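Local coordinates for protein N-glycosylase/DNA lyase (Methanocaldococcus jannaschii, PDB 3FHF) that belongs to the 8-oxoguanine DNA glycosylase family, in the helix-hairpin-helix clan of mostly helical proteins, at residues A[44-49]-A[72-77]. Residues are numbered along the deposited sequence; the frame is centred on the assembly and turned at random.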
ATOM      1  N   TRP A  44       3.254 -14.397   0.755  1.00 16.61           N
ATOM      2  CA  TRP A  44       2.164 -13.431   0.761  1.00 15.02           C
ATOM      3  C   TRP A  44       1.845 -12.986   2.190  1.00 16.46           C
ATOM      4  O   TRP A  44       1.590 -11.803   2.434  1.00 15.27           O
ATOM      5  CB  TRP A  44       0.914 -14.029   0.114  1.00 15.26           C
ATOM      6  CG  TRP A  44       0.930 -14.054  -1.385  1.00 12.56           C
ATOM      7  CD1 TRP A  44       1.903 -14.572  -2.194  1.00 14.12           C
ATOM      8  CD2 TRP A  44      -0.104 -13.588  -2.253  1.00 12.26           C
ATOM      9  NE1 TRP A  44       1.533 -14.460  -3.513  1.00 11.99           N
ATOM     10  CE2 TRP A  44       0.306 -13.859  -3.576  1.00 13.02           C
ATOM     11  CE3 TRP A  44      -1.343 -12.968  -2.040  1.00 11.14           C
ATOM     12  CZ2 TRP A  44      -0.479 -13.533  -4.685  1.00 14.45           C
ATOM     13  CZ3 TRP A  44      -2.123 -12.643  -3.144  1.00 13.58           C
ATOM     14  CH2 TRP A  44      -1.684 -12.930  -4.453  1.00 14.86           C
ATOM     15  N   PHE A  45       1.861 -13.924   3.138  1.00 16.17           N
ATOM     16  CA  PHE A  45       1.565 -13.573   4.527  1.00 15.61           C
ATOM     17  C   PHE A  45       2.594 -12.589   5.084  1.00 16.44           C
ATOM     18  O   PHE A  45       2.261 -11.728   5.910  1.00 13.31           O
ATOM     19  CB  PHE A  45       1.530 -14.814   5.427  1.00 16.33           C
ATOM     20  CG  PHE A  45       1.029 -14.526   6.819  1.00 17.28           C
ATOM     21  CD1 PHE A  45      -0.310 -14.224   7.036  1.00 17.53           C
ATOM     22  CD2 PHE A  45       1.905 -14.484   7.896  1.00 19.73           C
ATOM     23  CE1 PHE A  45      -0.773 -13.877   8.307  1.00 19.78           C
ATOM     24  CE2 PHE A  45       1.455 -14.137   9.176  1.00 20.05           C
ATOM     25  CZ  PHE A  45       0.113 -13.833   9.380  1.00 21.07           C
ATOM     26  N   LYS A  46       3.849 -12.732   4.655  1.00 16.19           N
ATOM     27  CA  LYS A  46       4.901 -11.827   5.105  1.00 16.82           C
ATOM     28  C   LYS A  46       4.634 -10.415   4.594  1.00 17.41           C
ATOM     29  O   LYS A  46       4.936  -9.439   5.277  1.00 18.96           O
ATOM     30  CB  LYS A  46       6.281 -12.274   4.603  1.00 19.54           C
ATOM     31  CG  LYS A  46       7.035 -13.240   5.507  0.50 20.41           C
ATOM     32  CD  LYS A  46       6.449 -14.632   5.465  0.50 23.48           C
ATOM     33  CE  LYS A  46       7.448 -15.655   5.988  0.50 24.49           C
ATOM     34  NZ  LYS A  46       6.955 -17.051   5.842  0.50 27.34           N
ATOM     35  N   GLU A  47       4.095 -10.303   3.382  1.00 16.22           N
ATOM     36  CA  GLU A  47       3.794  -8.985   2.825  1.00 18.39           C
ATOM     37  C   GLU A  47       2.607  -8.372   3.547  1.00 17.21           C
ATOM     38  O   GLU A  47       2.520  -7.151   3.691  1.00 17.50           O
ATOM     39  CB  GLU A  47       3.487  -9.069   1.332  1.00 20.00           C
ATOM     40  CG  GLU A  47       4.713  -9.248   0.480  1.00 28.85           C
ATOM     41  CD  GLU A  47       5.720  -8.125   0.662  1.00 28.64           C
ATOM     42  OE1 GLU A  47       5.398  -6.962   0.338  1.00 30.41           O
ATOM     43  OE2 GLU A  47       6.837  -8.411   1.132  1.00 33.10           O
ATOM     44  N   LEU A  48       1.692  -9.220   3.999  1.00 16.34           N
ATOM     45  CA  LEU A  48       0.526  -8.735   4.724  1.00 16.93           C
ATOM     46  C   LEU A  48       1.012  -8.126   6.038  1.00 18.38           C
ATOM     47  O   LEU A  48       0.502  -7.103   6.491  1.00 18.31           O
ATOM     48  CB  LEU A  48      -0.439  -9.883   5.014  1.00 17.90           C
ATOM     49  CG  LEU A  48      -1.701  -9.498   5.796  1.00 19.17           C
ATOM     50  CD1 LEU A  48      -2.594  -8.599   4.942  1.00 19.28           C
ATOM     51  CD2 LEU A  48      -2.448 -10.748   6.188  1.00 19.01           C
ATOM     52  N   CYS A  49       2.013  -8.765   6.640  1.00 18.60           N
ATOM     53  CA  CYS A  49       2.573  -8.291   7.893  1.00 18.68           C
ATOM     54  C   CYS A  49       3.343  -6.999   7.681  1.00 18.89           C
ATOM     55  O   CYS A  49       3.350  -6.131   8.549  1.00 18.07           O
ATOM     56  CB  CYS A  49       3.470  -9.364   8.506  1.00 20.29           C
ATOM     57  SG  CYS A  49       2.532 -10.796   9.083  1.00 23.34           S
ATOM     58  N   GLY A  72       9.490 -15.782  11.145  1.00 30.76           N
ATOM     59  CA  GLY A  72       8.971 -15.524  12.475  1.00 28.67           C
ATOM     60  C   GLY A  72       7.560 -14.962  12.525  1.00 28.11           C
ATOM     61  O   GLY A  72       6.898 -15.035  13.566  1.00 28.54           O
ATOM     62  N   PHE A  73       7.093 -14.384  11.424  1.00 25.92           N
ATOM     63  CA  PHE A  73       5.740 -13.833  11.396  1.00 25.28           C
ATOM     64  C   PHE A  73       4.727 -14.970  11.529  1.00 26.15           C
ATOM     65  O   PHE A  73       3.574 -14.753  11.902  1.00 24.73           O
ATOM     66  CB  PHE A  73       5.503 -13.064  10.087  1.00 23.34           C
ATOM     67  CG  PHE A  73       6.127 -11.693  10.060  1.00 22.90           C
ATOM     68  CD1 PHE A  73       6.849 -11.265   8.947  1.00 24.12           C
ATOM     69  CD2 PHE A  73       5.969 -10.816  11.131  1.00 22.54           C
ATOM     70  CE1 PHE A  73       7.402  -9.982   8.901  1.00 24.47           C
ATOM     71  CE2 PHE A  73       6.518  -9.528  11.096  1.00 21.31           C
ATOM     72  CZ  PHE A  73       7.235  -9.112   9.979  1.00 22.28           C
ATOM     73  N   LEU A  74       5.174 -16.186  11.236  1.00 28.09           N
ATOM     74  CA  LEU A  74       4.312 -17.362  11.312  1.00 31.73           C
ATOM     75  C   LEU A  74       4.629 -18.313  12.462  1.00 33.69           C
ATOM     76  O   LEU A  74       3.751 -19.033  12.928  1.00 34.57           O
ATOM     77  CB  LEU A  74       4.396 -18.153  10.005  1.00 31.24           C
ATOM     78  CG  LEU A  74       3.706 -17.565   8.779  1.00 31.93           C
ATOM     79  CD1 LEU A  74       4.140 -18.314   7.533  1.00 33.46           C
ATOM     80  CD2 LEU A  74       2.200 -17.651   8.966  1.00 33.00           C
ATOM     81  N   THR A  75       5.877 -18.313  12.920  1.00 36.33           N
ATOM     82  CA  THR A  75       6.299 -19.233  13.972  1.00 37.55           C
ATOM     83  C   THR A  75       6.473 -18.684  15.385  1.00 37.63           C
ATOM     84  O   THR A  75       6.310 -19.419  16.359  1.00 38.43           O
ATOM     85  CB  THR A  75       7.611 -19.920  13.564  1.00 38.64           C
ATOM     86  OG1 THR A  75       8.626 -18.928  13.365  1.00 39.96           O
ATOM     87  CG2 THR A  75       7.419 -20.697  12.267  1.00 38.25           C
ATOM     88  N   LEU A  76       6.804 -17.404  15.504  1.00 36.74           N
ATOM     89  CA  LEU A  76       7.017 -16.791  16.812  1.00 35.29           C
ATOM     90  C   LEU A  76       5.768 -16.633  17.674  1.00 36.09           C
ATOM     91  O   LEU A  76       4.717 -16.208  17.197  1.00 34.76           O
ATOM     92  CB  LEU A  76       7.664 -15.414  16.644  1.00 33.09           C
ATOM     93  CG  LEU A  76       9.086 -15.354  16.088  1.00 33.26           C
ATOM     94  CD1 LEU A  76       9.409 -13.919  15.706  1.00 31.20           C
ATOM     95  CD2 LEU A  76      10.077 -15.873  17.124  1.00 31.38           C
ATOM     96  N   PRO A  77       5.869 -16.983  18.966  1.00 35.45           N
ATOM     97  CA  PRO A  77       4.710 -16.840  19.846  1.00 35.77           C
ATOM     98  C   PRO A  77       4.513 -15.354  20.151  1.00 35.26           C
ATOM     99  O   PRO A  77       5.449 -14.561  20.033  1.00 34.91           O
ATOM    100  CB  PRO A  77       5.111 -17.650  21.080  1.00 36.24           C
ATOM    101  CG  PRO A  77       6.592 -17.495  21.113  1.00 36.86           C
ATOM    102  CD  PRO A  77       6.971 -17.673  19.658  1.00 36.54           C
TER
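Lys46 and Phe73 bring the backbones closest, their CA atoms 6.7 Å apart, where one flank of helix 41-54 meets the short helix 72-75; no hydrogen bond links the two segments. Phe73 turns one flat face to Cys49 and its edge to Lys46 of the longer helix. Cys49, one turn beyond Phe45, is small enough to press its CB against the middle of that ring, in a CH-pi contact 3.7 Å from the centroid and 4° off the normal. With SG anti to the carbonyl carbon (chi1 -69°), Cys49 SG lies obliquely to the ring, 3.8 Å from Phe73 CG. Lys46 CG reaches the ring edge in plane, and beyond a bend at chi2 the chain carries NZ to 3.5 Å from Leu74 CD1. Phe45, its CG anti to the backbone N (chi1 -171°), is long enough to offer its ring edge to the carbonyl oxygen of Phe73, which Arg104 hydrogen-bonds. The branched end of Leu74 suits both neighbours: CD1 meets the lysine, while CD2 approaches obliquely to 3.4 Å from Phe45 CD2. Ile100 also packs on Cys49 and Phe73, so helices 41-54, 72-75 and 93-103 join around a Cys sulfur-aromatic contact inside this all-helical glycosylase fold.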